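Local coordinates for protein cephalosporin acylase (Bacillus halodurans, PDB 2NLZ) that probably hydrolyses amide bonds of cephalosporin or gamma-glutamyl substrates, as an N-terminal nucleophile hydrolase of the gamma-glutamyltranspeptidase family, at residues 68-73 with 375-380; 395-400 with 418-423; 481-486 with 502-507; 468-473 with 527-532; 255-260 with 275-280. The protein carries 1 engineered substitution. All coordinates share one frame; numbering follows the deposited sequence.

Contact 1. Residues 68-73 with 375-380; sequences IGSDAF and QSNYMG
Pairing of D71 and A72 with S376 and Q375 belongs to the antiparallel beta core of the N-terminal nucleophile fold, where the start of strand 71-78 meets the end of strand 370-376. D71 and S376 are a hydrogen-bonded pair: S376 N donates to D71 O at 3.2 Å with an N-H...O angle of 160°, whereas the return bond from D71 N to S376 O is weak at 3.4 Å. A72 and Q375 form the adjoining non-hydrogen-bonded pair, with A72 CB 3.7 Å from Q375 CB on one face. The CG of Q375 sits between its backbone N and carbonyl carbon (chi1 69°), and the chain then extends to a buried amide satisfied at both ends, OE1 by W126 NE1 and NE2 by N66 OD1. D71 lies on the other face, where its OD2 has a weak bond with H419 NE2. Beyond the paired residues the side chain of N377 takes over. Its ND2 donates to F381 O and A393 O, which fixes the amide's rotation and turns OD1 back to S70. S70 OG comes within 2.7 Å of N377 OD1, although G67 O competes for the same hydroxyl proton.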
# COMPACT_ATOMS: atom_id res chain seq x y z
N ILE D 68 19.99 36.18 5.61
CA ILE D 68 19.82 37.45 6.30
C ILE D 68 19.38 38.48 5.27
O ILE D 68 18.65 39.42 5.58
CB ILE D 68 21.11 37.89 7.00
CG1 ILE D 68 21.75 36.67 7.67
CG2 ILE D 68 20.85 39.05 7.96
CD1 ILE D 68 22.64 36.96 8.84
N GLY D 69 19.80 38.28 4.03
CA GLY D 69 19.35 39.10 2.91
C GLY D 69 18.01 38.72 2.31
O GLY D 69 17.75 38.99 1.14
N SER D 70 17.15 38.09 3.12
CA SER D 70 15.80 37.71 2.70
C SER D 70 14.83 38.86 2.91
O SER D 70 15.17 39.84 3.57
CB SER D 70 15.31 36.52 3.52
OG SER D 70 15.99 35.33 3.17
N ASP D 71 13.63 38.74 2.35
CA ASP D 71 12.51 39.46 2.96
C ASP D 71 11.55 38.50 3.65
O ASP D 71 11.70 37.28 3.51
CB ASP D 71 11.83 40.51 2.05
CG ASP D 71 11.63 40.06 0.64
OD1 ASP D 71 11.66 40.94 -0.24
OD2 ASP D 71 11.45 38.85 0.40
N ALA D 72 10.60 39.04 4.42
CA ALA D 72 9.73 38.24 5.28
C ALA D 72 8.27 38.69 5.27
O ALA D 72 7.96 39.78 4.80
CB ALA D 72 10.26 38.27 6.71
N PHE D 73 7.39 37.84 5.78
CA PHE D 73 5.97 38.18 5.94
C PHE D 73 5.43 37.54 7.22
O PHE D 73 5.90 36.46 7.63
CB PHE D 73 5.14 37.68 4.76
CG PHE D 73 5.21 38.55 3.53
CD1 PHE D 73 4.24 39.50 3.29
CD2 PHE D 73 6.21 38.37 2.58
CE1 PHE D 73 4.29 40.28 2.14
CE2 PHE D 73 6.28 39.15 1.42
CZ PHE D 73 5.31 40.10 1.21
N GLN D 375 9.86 33.48 5.56
CA GLN D 375 10.88 34.31 4.87
C GLN D 375 11.64 33.53 3.81
O GLN D 375 11.78 32.32 3.93
CB GLN D 375 11.85 34.99 5.86
CG GLN D 375 12.79 34.07 6.59
CD GLN D 375 13.63 34.77 7.63
OE1 GLN D 375 13.20 35.74 8.24
NE2 GLN D 375 14.83 34.25 7.86
N SER D 376 12.13 34.23 2.79
CA SER D 376 12.82 33.58 1.68
C SER D 376 13.80 34.48 0.92
O SER D 376 13.65 35.70 0.88
CB SER D 376 11.79 33.00 0.70
OG SER D 376 12.37 32.55 -0.50
N ASN D 377 14.81 33.85 0.33
CA ASN D 377 15.70 34.47 -0.64
C ASN D 377 15.20 34.25 -2.07
O ASN D 377 15.96 34.39 -3.03
CB ASN D 377 17.11 33.92 -0.49
CG ASN D 377 18.00 34.82 0.33
OD1 ASN D 377 17.52 35.78 0.93
ND2 ASN D 377 19.30 34.53 0.36
N TYR D 378 13.92 33.92 -2.19
CA TYR D 378 13.29 33.44 -3.42
C TYR D 378 13.92 32.13 -3.89
O TYR D 378 13.58 31.07 -3.38
CB TYR D 378 13.26 34.52 -4.50
CG TYR D 378 12.46 34.15 -5.72
CD1 TYR D 378 11.25 33.47 -5.62
CD2 TYR D 378 12.92 34.49 -6.99
CE1 TYR D 378 10.52 33.12 -6.76
CE2 TYR D 378 12.19 34.15 -8.13
CZ TYR D 378 11.00 33.47 -8.01
OH TYR D 378 10.29 33.15 -9.14
N MET D 379 14.85 32.19 -4.84
CA MET D 379 15.42 30.96 -5.37
C MET D 379 16.59 30.40 -4.55
O MET D 379 17.74 30.78 -4.77
CB MET D 379 15.83 31.15 -6.83
CG MET D 379 14.65 31.25 -7.76
SD MET D 379 15.11 31.51 -9.47
CE MET D 379 13.55 31.19 -10.29
N GLY D 380 16.28 29.49 -3.63
CA GLY D 380 17.29 28.79 -2.86
C GLY D 380 18.16 29.74 -2.06
O GLY D 380 17.68 30.42 -1.16

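Contact 2. Residues 395-400 with 418-423; sequences QNRGHN and YHTIIP
N400 and Y418 are the nearest CA pair, 6.5 Å apart, between a 3-10 turn at 397-400 and the irregular segment 418-423. The turn is closed by N400 N donating to R397 O, and N400 CB rests 3.5 Å from Y418 O. R397 has the largest buried area of the contact. Its CG lies anti to the backbone N (chi1 -173°), and two further bends fold the chain so that the guanidinium lies flat on the H419 imidazole, centres 3.7 Å apart and planes at 19°. One step back, R397 CD makes a CH-pi contact over the same ring, 3.7 Å from its centroid. Both segments belong to the long loop that precedes strand 424-428 of the N-terminal nucleophile fold, and the ring of F73 meets H419 edge-to-face. Because the stack uses only a guanidinium face, the in-plane N-H of R397 NH1 can point at T420 OG1, a nearly straight bond of 2.9 Å and 172°. Replacing R397 with an alanine would probably leave T420 OG1 without this donor and open a gap over the H419 ring. A water bonded to T420 OG1 at 2.7 Å also accepts weakly from R397 NH2.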
# COMPACT_ATOMS: atom_id res chain seq x y z
N GLN D 395 18.84 38.04 -1.52
CA GLN D 395 17.73 37.44 -2.26
C GLN D 395 17.75 37.78 -3.76
O GLN D 395 18.39 38.75 -4.18
CB GLN D 395 16.41 37.91 -1.66
CG GLN D 395 16.17 39.41 -1.73
CD GLN D 395 14.80 39.79 -1.21
OE1 GLN D 395 13.97 38.91 -0.99
NE2 GLN D 395 14.56 41.08 -1.00
N ASN D 396 17.06 36.98 -4.56
CA ASN D 396 16.87 37.31 -5.97
C ASN D 396 15.41 37.62 -6.33
O ASN D 396 14.99 37.41 -7.46
CB ASN D 396 17.48 36.26 -6.92
CG ASN D 396 16.67 34.97 -7.00
OD1 ASN D 396 16.13 34.50 -6.01
ND2 ASN D 396 16.62 34.40 -8.18
N ARG D 397 14.67 38.16 -5.37
CA ARG D 397 13.23 38.46 -5.50
C ARG D 397 12.81 39.28 -6.72
O ARG D 397 11.73 39.07 -7.24
CB ARG D 397 12.71 39.11 -4.23
CG ARG D 397 11.20 39.32 -4.19
CD ARG D 397 10.42 38.05 -4.45
NE ARG D 397 10.74 37.00 -3.49
CZ ARG D 397 10.06 35.86 -3.40
NH1 ARG D 397 9.03 35.63 -4.22
NH2 ARG D 397 10.41 34.95 -2.49
N GLY D 398 13.67 40.18 -7.18
CA GLY D 398 13.39 41.00 -8.36
C GLY D 398 13.21 40.23 -9.66
O GLY D 398 12.71 40.77 -10.65
N HIS D 399 13.60 38.95 -9.65
CA HIS D 399 13.39 38.05 -10.78
C HIS D 399 11.89 37.86 -11.11
O HIS D 399 11.55 37.49 -12.23
CB HIS D 399 14.07 36.71 -10.51
CG HIS D 399 13.94 35.72 -11.62
ND1 HIS D 399 14.80 35.70 -12.70
CD2 HIS D 399 13.07 34.71 -11.82
CE1 HIS D 399 14.46 34.72 -13.51
NE2 HIS D 399 13.41 34.10 -13.00
N ASN D 400 11.03 38.12 -10.13
CA ASN D 400 9.57 38.01 -10.29
C ASN D 400 8.94 39.12 -11.14
O ASN D 400 7.82 38.97 -11.63
CB ASN D 400 8.88 37.98 -8.91
CG ASN D 400 8.70 36.57 -8.38
OD1 ASN D 400 8.16 35.69 -9.06
ND2 ASN D 400 9.13 36.34 -7.14
N TYR D 418 5.15 41.13 -7.14
CA TYR D 418 4.42 39.90 -6.89
C TYR D 418 5.32 38.97 -6.08
O TYR D 418 6.41 38.62 -6.53
CB TYR D 418 4.05 39.26 -8.23
CG TYR D 418 3.27 37.96 -8.17
CD1 TYR D 418 3.92 36.74 -8.06
CD2 TYR D 418 1.88 37.96 -8.26
CE1 TYR D 418 3.20 35.55 -8.01
CE2 TYR D 418 1.16 36.78 -8.22
CZ TYR D 418 1.83 35.58 -8.09
OH TYR D 418 1.12 34.40 -8.05
N HIS D 419 4.84 38.59 -4.90
CA HIS D 419 5.65 37.83 -3.94
C HIS D 419 5.02 36.47 -3.68
O HIS D 419 3.82 36.38 -3.47
CB HIS D 419 5.76 38.61 -2.63
CG HIS D 419 7.14 38.58 -2.04
ND1 HIS D 419 7.62 37.50 -1.34
CD2 HIS D 419 8.12 39.51 -2.04
CE1 HIS D 419 8.85 37.76 -0.93
NE2 HIS D 419 9.18 38.97 -1.34
N THR D 420 5.83 35.42 -3.70
CA THR D 420 5.33 34.04 -3.58
C THR D 420 5.12 33.56 -2.15
O THR D 420 4.26 32.72 -1.89
CB THR D 420 6.25 33.04 -4.29
OG1 THR D 420 7.59 33.17 -3.78
CG2 THR D 420 6.22 33.27 -5.80
N ILE D 421 5.95 34.07 -1.26
CA ILE D 421 5.87 33.85 0.17
C ILE D 421 4.53 34.28 0.74
O ILE D 421 4.15 35.45 0.66
CB ILE D 421 6.94 34.69 0.83
CG1 ILE D 421 8.29 34.02 0.76
CG2 ILE D 421 6.64 34.95 2.28
CD1 ILE D 421 9.28 34.89 1.50
N ILE D 422 3.79 33.33 1.31
CA ILE D 422 2.49 33.64 1.90
C ILE D 422 2.20 32.91 3.23
O ILE D 422 2.06 31.69 3.27
CB ILE D 422 1.31 33.42 0.87
CG1 ILE D 422 1.21 31.96 0.39
CG2 ILE D 422 1.43 34.38 -0.33
CD1 ILE D 422 -0.09 31.63 -0.33
N PRO D 423 2.13 33.68 4.32
CA PRO D 423 1.76 33.10 5.60
C PRO D 423 0.25 33.14 5.76
O PRO D 423 -0.39 34.15 5.43
CB PRO D 423 2.42 34.04 6.60
CG PRO D 423 2.46 35.38 5.91
CD PRO D 423 2.37 35.13 4.41
O HOH W 1 9.72 31.71 -2.93

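Contact 3. Residues 481-486 with 502-507; sequences VEPTFP and VVLDEG
P483, V481 and V502 supply most of the buried surface. V503 N donates to V481 O at 2.8 Å and 172°; with the backbone bond between V481 and Q501 this makes V481 and V502 a parallel bridge. V502 CA adds a CA-H...O contact with V481 O at 3.4 Å. The bridged side chains share one face, where V481 CG2 meets V502 CG2 at 3.9 Å. The other branch of V481, CG1, sits over the centre of the F485 ring. With its CG1 anti to the backbone N (chi1 178°), V502 sends that methyl along the chain to P483 CA, 3.9 Å away, as CG2 faces V481. P483 lies within a type I turn from E482 to F485, closed by F485 N donating to E482 O; the turn brings its ring alongside the other segment. There P483 CD approaches V503 O at 3.4 Å and P483 CG touches L504 CD1 at 4.0 Å. The patch continues into a second subunit, whose V487 packs on P483 and whose L504 packs on V502. Strand 478-481, helix 487-495 and the adjacent parallel strand 499-502 make a beta-alpha-beta crossover, and this contact joins the outgoing ends of its two strands.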
# COMPACT_ATOMS: atom_id res chain seq x y z
N VAL D 481 1.38 15.26 -9.53
CA VAL D 481 0.92 14.63 -8.27
C VAL D 481 2.01 13.80 -7.59
O VAL D 481 3.02 13.44 -8.21
CB VAL D 481 -0.37 13.77 -8.45
CG1 VAL D 481 -1.51 14.61 -9.03
CG2 VAL D 481 -0.10 12.51 -9.32
N GLU D 482 1.79 13.49 -6.31
CA GLU D 482 2.75 12.72 -5.51
C GLU D 482 2.65 11.22 -5.75
O GLU D 482 1.58 10.72 -6.12
CB GLU D 482 2.53 13.01 -4.03
CG GLU D 482 3.16 14.30 -3.57
CD GLU D 482 3.18 14.45 -2.06
OE1 GLU D 482 4.26 14.23 -1.46
OE2 GLU D 482 2.11 14.79 -1.49
N PRO D 483 3.76 10.48 -5.54
CA PRO D 483 3.76 9.02 -5.67
C PRO D 483 2.64 8.35 -4.88
O PRO D 483 2.20 7.25 -5.23
CB PRO D 483 5.10 8.63 -5.06
CG PRO D 483 5.96 9.80 -5.26
CD PRO D 483 5.08 11.00 -5.15
N THR D 484 2.19 9.04 -3.83
CA THR D 484 1.20 8.53 -2.90
C THR D 484 -0.20 9.06 -3.25
O THR D 484 -1.18 8.72 -2.59
CB THR D 484 1.62 8.85 -1.44
OG1 THR D 484 0.56 8.53 -0.54
CG2 THR D 484 1.99 10.33 -1.30
N PHE D 485 -0.30 9.88 -4.30
CA PHE D 485 -1.60 10.27 -4.85
C PHE D 485 -2.28 9.04 -5.42
O PHE D 485 -1.69 8.33 -6.24
CB PHE D 485 -1.43 11.32 -5.95
CG PHE D 485 -2.71 12.00 -6.33
CD1 PHE D 485 -3.54 11.47 -7.31
CD2 PHE D 485 -3.08 13.18 -5.71
CE1 PHE D 485 -4.73 12.11 -7.67
CE2 PHE D 485 -4.27 13.82 -6.05
CZ PHE D 485 -5.10 13.28 -7.03
N PRO D 486 -3.53 8.78 -4.98
CA PRO D 486 -4.26 7.59 -5.38
C PRO D 486 -4.39 7.44 -6.92
O PRO D 486 -4.87 8.35 -7.61
CB PRO D 486 -5.62 7.76 -4.69
CG PRO D 486 -5.69 9.20 -4.32
CD PRO D 486 -4.30 9.62 -4.06
N VAL D 502 2.96 11.95 -12.34
CA VAL D 502 3.48 11.55 -11.04
C VAL D 502 4.92 12.01 -10.94
O VAL D 502 5.75 11.69 -11.80
CB VAL D 502 3.39 10.02 -10.83
CG1 VAL D 502 3.98 9.63 -9.49
CG2 VAL D 502 1.95 9.55 -10.92
N VAL D 503 5.22 12.80 -9.90
CA VAL D 503 6.57 13.34 -9.70
C VAL D 503 7.26 12.72 -8.50
O VAL D 503 6.80 12.84 -7.36
CB VAL D 503 6.58 14.87 -9.56
CG1 VAL D 503 7.97 15.35 -9.27
CG2 VAL D 503 6.09 15.51 -10.82
N LEU D 504 8.39 12.08 -8.78
CA LEU D 504 9.11 11.28 -7.81
C LEU D 504 9.95 12.14 -6.89
O LEU D 504 10.32 11.71 -5.79
CB LEU D 504 10.00 10.30 -8.56
CG LEU D 504 10.19 8.90 -8.01
CD1 LEU D 504 8.89 8.32 -7.47
CD2 LEU D 504 10.70 8.08 -9.14
N ASP D 505 10.26 13.36 -7.35
CA ASP D 505 11.09 14.30 -6.60
C ASP D 505 10.60 14.52 -5.20
O ASP D 505 9.44 14.87 -4.98
CB ASP D 505 11.13 15.65 -7.31
CG ASP D 505 12.17 15.70 -8.41
OD1 ASP D 505 13.38 15.65 -8.08
OD2 ASP D 505 11.79 15.79 -9.60
N GLU D 506 11.49 14.28 -4.25
CA GLU D 506 11.23 14.57 -2.86
C GLU D 506 11.24 16.09 -2.70
O GLU D 506 12.09 16.77 -3.28
CB GLU D 506 12.29 13.93 -1.96
CG GLU D 506 12.24 12.39 -1.91
CD GLU D 506 13.53 11.76 -1.37
OE1 GLU D 506 13.43 10.88 -0.48
OE2 GLU D 506 14.63 12.13 -1.84
N GLY D 507 10.28 16.63 -1.96
CA GLY D 507 10.28 18.06 -1.64
C GLY D 507 9.74 19.01 -2.69
O GLY D 507 9.67 20.21 -2.46

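Contact 4. Residues 468-473 with 527-532; sequences APRWQW and GTEPRT
R470 reaches out from CB toward E529 and R531, with CG anti to its own carbonyl carbon (chi1 -71°) and the chain extended from CG to NE. Its CG is already 4.2 Å from R531 NH2, to which CD comes within 4.0 Å and NE within 3.7 Å. The guanidinium, from NE outward, stacks on that of R531, centres 3.5 Å apart and planes at 24°. At the tip R470 NH1 and NH2 both hold E529 OE2, at 3.1 Å and 2.9 Å respectively, with the oxygen in the guanidinium plane and the carboxylate turned nearly perpendicular to it, at 89°. These residues form a salt-bridge network that ties the approach to strand 471-473 to the type I turn from E529 to T532, just after strand 524-528. E529 OE1 serves the turn itself, accepting from R531 NH1 at 2.7 Å through its syn lone pair and from R531 N at 2.8 Å through the anti one. The carboxylate, bridging the edges of both guanidinium groups, probably offsets much of the cost of stacking like charges. E482 adds a second acid through R531 NE, and R470 NH1 also donates to F509 O. R531 NH2 makes a weak bond to A468 O.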
# COMPACT_ATOMS: atom_id res chain seq x y z
N ALA D 468 -1.33 14.09 4.03
CA ALA D 468 -2.15 13.87 2.83
C ALA D 468 -1.40 14.14 1.52
O ALA D 468 -0.65 15.12 1.42
CB ALA D 468 -3.41 14.72 2.90
N PRO D 469 -1.58 13.24 0.53
CA PRO D 469 -0.93 13.35 -0.78
C PRO D 469 -1.32 14.64 -1.48
O PRO D 469 -2.44 15.12 -1.29
CB PRO D 469 -1.46 12.15 -1.56
CG PRO D 469 -2.72 11.74 -0.82
CD PRO D 469 -2.44 12.04 0.61
N ARG D 470 -0.41 15.19 -2.27
CA ARG D 470 -0.59 16.52 -2.81
C ARG D 470 -0.54 16.58 -4.32
O ARG D 470 0.17 15.81 -4.96
CB ARG D 470 0.44 17.49 -2.23
CG ARG D 470 0.19 17.83 -0.76
CD ARG D 470 1.37 18.58 -0.17
NE ARG D 470 1.36 18.57 1.28
CZ ARG D 470 2.42 18.81 2.05
NH1 ARG D 470 3.59 19.10 1.49
NH2 ARG D 470 2.32 18.77 3.38
N TRP D 471 -1.32 17.49 -4.88
CA TRP D 471 -1.25 17.81 -6.29
C TRP D 471 -0.76 19.24 -6.45
O TRP D 471 -0.88 20.04 -5.51
CB TRP D 471 -2.63 17.66 -6.92
CG TRP D 471 -3.67 18.46 -6.22
CD1 TRP D 471 -4.51 18.03 -5.23
CD2 TRP D 471 -3.97 19.85 -6.43
NE1 TRP D 471 -5.32 19.06 -4.82
CE2 TRP D 471 -5.00 20.19 -5.53
CE3 TRP D 471 -3.46 20.83 -7.28
CZ2 TRP D 471 -5.53 21.47 -5.47
CZ3 TRP D 471 -3.99 22.11 -7.21
CH2 TRP D 471 -5.01 22.42 -6.31
N GLN D 472 -0.21 19.55 -7.62
CA GLN D 472 0.05 20.94 -7.99
C GLN D 472 0.00 21.20 -9.49
O GLN D 472 0.59 20.46 -10.27
CB GLN D 472 1.35 21.47 -7.38
CG GLN D 472 2.64 20.97 -7.98
CD GLN D 472 3.81 21.80 -7.51
OE1 GLN D 472 3.78 23.03 -7.56
NE2 GLN D 472 4.86 21.13 -7.04
N TRP D 473 -0.72 22.25 -9.87
CA TRP D 473 -0.82 22.68 -11.26
C TRP D 473 0.39 23.51 -11.68
O TRP D 473 0.85 24.36 -10.91
CB TRP D 473 -2.11 23.49 -11.45
CG TRP D 473 -2.14 24.30 -12.69
CD1 TRP D 473 -2.49 23.87 -13.93
CD2 TRP D 473 -1.80 25.67 -12.82
NE1 TRP D 473 -2.40 24.90 -14.83
CE2 TRP D 473 -1.98 26.02 -14.17
CE3 TRP D 473 -1.37 26.65 -11.92
CZ2 TRP D 473 -1.73 27.31 -14.65
CZ3 TRP D 473 -1.12 27.93 -12.39
CH2 TRP D 473 -1.30 28.24 -13.75
N GLY D 527 1.02 20.00 13.83
CA GLY D 527 1.45 19.11 12.77
C GLY D 527 2.69 19.68 12.10
O GLY D 527 2.81 20.91 11.93
N THR D 528 3.61 18.80 11.72
CA THR D 528 4.84 19.22 11.04
C THR D 528 5.01 18.45 9.72
O THR D 528 4.50 17.34 9.57
CB THR D 528 6.07 19.04 11.97
OG1 THR D 528 7.19 19.77 11.46
CG2 THR D 528 6.43 17.55 12.18
N GLU D 529 5.70 19.06 8.76
CA GLU D 529 5.95 18.44 7.46
C GLU D 529 6.70 17.11 7.55
O GLU D 529 7.84 17.08 7.98
CB GLU D 529 6.76 19.40 6.58
CG GLU D 529 7.11 18.83 5.23
CD GLU D 529 5.89 18.41 4.46
OE1 GLU D 529 5.75 17.19 4.21
OE2 GLU D 529 5.06 19.30 4.16
N PRO D 530 6.05 16.00 7.15
CA PRO D 530 6.77 14.73 7.19
C PRO D 530 7.80 14.58 6.06
O PRO D 530 8.77 13.84 6.23
CB PRO D 530 5.65 13.70 7.07
CG PRO D 530 4.55 14.40 6.37
CD PRO D 530 4.65 15.85 6.71
N ARG D 531 7.63 15.28 4.94
CA ARG D 531 8.56 15.15 3.81
C ARG D 531 9.98 15.69 4.03
O ARG D 531 10.81 15.63 3.11
CB ARG D 531 7.95 15.78 2.56
CG ARG D 531 6.73 15.07 2.06
CD ARG D 531 5.92 15.96 1.16
NE ARG D 531 4.58 15.43 0.90
CZ ARG D 531 3.56 15.50 1.75
NH1 ARG D 531 3.70 16.06 2.93
NH2 ARG D 531 2.39 14.99 1.40
N THR D 532 10.27 16.18 5.23
CA THR D 532 11.55 16.81 5.52
C THR D 532 11.94 16.62 6.99
O THR D 532 11.21 16.00 7.76
CB THR D 532 11.51 18.32 5.13
OG1 THR D 532 12.83 18.87 5.15
CG2 THR D 532 10.61 19.11 6.06

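Contact 5. Residues 255-260 with 275-280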
# COMPACT_ATOMS: atom_id res chain seq x y z
N ILE D 255 -6.45 40.28 4.54
CA ILE D 255 -7.67 40.02 3.77
C ILE D 255 -8.16 38.59 4.02
O ILE D 255 -7.37 37.70 4.34
CB ILE D 255 -7.43 40.21 2.26
CG1 ILE D 255 -6.17 39.46 1.80
CG2 ILE D 255 -7.37 41.71 1.92
CD1 ILE D 255 -5.99 39.43 0.30
N SER D 256 -9.46 38.39 3.87
CA SER D 256 -10.06 37.09 4.14
C SER D 256 -11.26 36.73 3.27
O SER D 256 -11.71 37.50 2.42
CB SER D 256 -10.47 36.97 5.61
OG SER D 256 -11.61 37.74 5.90
N ILE D 257 -11.74 35.52 3.51
CA ILE D 257 -12.85 34.93 2.78
C ILE D 257 -13.60 34.14 3.84
O ILE D 257 -12.98 33.60 4.76
CB ILE D 257 -12.31 34.00 1.65
CG1 ILE D 257 -12.17 34.77 0.33
CG2 ILE D 257 -13.15 32.72 1.48
CD1 ILE D 257 -13.38 35.63 -0.03
N ASP D 258 -14.93 34.10 3.75
CA ASP D 258 -15.70 33.19 4.58
C ASP D 258 -15.71 31.85 3.89
O ASP D 258 -16.30 31.71 2.82
CB ASP D 258 -17.12 33.68 4.80
CG ASP D 258 -17.89 32.83 5.81
OD1 ASP D 258 -18.28 31.69 5.47
OD2 ASP D 258 -18.10 33.31 6.94
N TYR D 259 -15.03 30.87 4.49
CA TYR D 259 -15.07 29.50 3.96
C TYR D 259 -15.79 28.56 4.92
O TYR D 259 -15.20 28.00 5.85
CB TYR D 259 -13.67 28.98 3.60
CG TYR D 259 -13.72 27.73 2.75
CD1 TYR D 259 -14.00 27.81 1.39
CD2 TYR D 259 -13.53 26.47 3.32
CE1 TYR D 259 -14.08 26.67 0.61
CE2 TYR D 259 -13.61 25.32 2.55
CZ TYR D 259 -13.89 25.43 1.19
OH TYR D 259 -13.97 24.30 0.39
N ARG D 260 -17.10 28.43 4.67
CA ARG D 260 -17.98 27.52 5.41
C ARG D 260 -17.98 27.80 6.91
O ARG D 260 -17.90 26.88 7.72
CB ARG D 260 -17.63 26.06 5.12
CG ARG D 260 -17.21 25.85 3.68
CD ARG D 260 -17.47 24.46 3.21
NE ARG D 260 -16.91 24.25 1.88
CZ ARG D 260 -17.60 24.42 0.75
NH1 ARG D 260 -18.86 24.81 0.80
NH2 ARG D 260 -17.01 24.20 -0.42
N VAL D 275 -4.62 34.44 -4.32
CA VAL D 275 -4.92 33.29 -5.17
C VAL D 275 -5.63 32.20 -4.40
O VAL D 275 -6.66 31.71 -4.84
CB VAL D 275 -3.64 32.73 -5.84
CG1 VAL D 275 -3.96 31.47 -6.63
CG2 VAL D 275 -3.02 33.78 -6.75
N ALA D 276 -5.08 31.84 -3.25
CA ALA D 276 -5.72 30.86 -2.37
C ALA D 276 -7.14 31.27 -2.06
O ALA D 276 -8.07 30.48 -2.24
CB ALA D 276 -4.93 30.73 -1.07
N LEU D 277 -7.30 32.52 -1.63
CA LEU D 277 -8.59 33.12 -1.29
C LEU D 277 -9.64 33.06 -2.42
O LEU D 277 -10.77 32.61 -2.22
CB LEU D 277 -8.37 34.56 -0.83
CG LEU D 277 -8.38 34.84 0.67
CD1 LEU D 277 -7.91 33.67 1.48
CD2 LEU D 277 -7.53 36.04 0.99
N GLU D 278 -9.25 33.52 -3.60
CA GLU D 278 -10.12 33.47 -4.77
C GLU D 278 -10.48 32.03 -5.15
O GLU D 278 -11.65 31.72 -5.41
CB GLU D 278 -9.46 34.20 -5.95
CG GLU D 278 -10.34 34.27 -7.19
CD GLU D 278 -9.61 34.85 -8.38
OE1 GLU D 278 -8.63 35.61 -8.20
OE2 GLU D 278 -10.02 34.54 -9.51
N ALA D 279 -9.48 31.15 -5.17
CA ALA D 279 -9.72 29.74 -5.43
C ALA D 279 -10.73 29.16 -4.44
O ALA D 279 -11.72 28.56 -4.86
CB ALA D 279 -8.42 28.95 -5.41
N LEU D 280 -10.50 29.36 -3.15
CA LEU D 280 -11.46 28.91 -2.14
C LEU D 280 -12.86 29.46 -2.40
O LEU D 280 -13.86 28.77 -2.18
CB LEU D 280 -11.03 29.26 -0.71
CG LEU D 280 -10.29 28.23 0.16
CD1 LEU D 280 -10.56 26.80 -0.31
CD2 LEU D 280 -8.80 28.50 0.20
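I257 and L277 lie side by side, pointing opposite ways, at mid-contact, where I257 CG1 sits 3.8 Å from L277 CG and 3.6 Å from L277 O. One branch of the same leucine serves the strand residue two places earlier: L277 CD2 lies 3.8 Å from I255 CG1. At the far end L280 CD1 stands over a face of the Y259 ring, a CH-pi contact 4.0 Å from the centroid and 24° off the normal. The ring is presented this way because Y259 CG is anti to the backbone N (chi1 -166°). R260 CG lies over its opposite face, nearer the ring's margin. Further out, the Y259 hydroxyl accepts from R260 NH2 at 3.1 Å and is hydrogen-bonded to D457 OD2, while R260 NE forms a salt bridge with D457 OD1. A phenylalanine in place of Y259 is likely to leave D457 OD2 and R260 NH2 without this shared partner and the ring with less to fix its place. The strand and helix segments run nearly parallel, their axes 23° apart and 8.4 Å at closest approach. Helix 274-283 packs on strand 250-259 and the adjacent antiparallel strand 262-266, while its V275 and A279 meet helix 294-314 and its L280 meets helix 444-457.

From the N terminus, contact 1 opens at 68-73 and closes only at 375-380, a long loop joining two central strands. Contact 5, within that loop, is a short local closure that lays helix 274-283 on strand 250-259. Contact 2 follows in series, its segments separated by 17 residues in the loop before strand 424-428, and it touches contact 1: M379 N meets N396 OD1. Contact 4 then ties the approach to strand 471-473 to the turn after strand 524-528; nested inside it, contact 3 joins the ends of parallel strands 478-481 and 499-502, and the two touch through E482. No pair crosses. Contacts 1 and 2 form one cluster, centres about 8 Å apart, and contacts 3 and 4 another, about 10 Å apart.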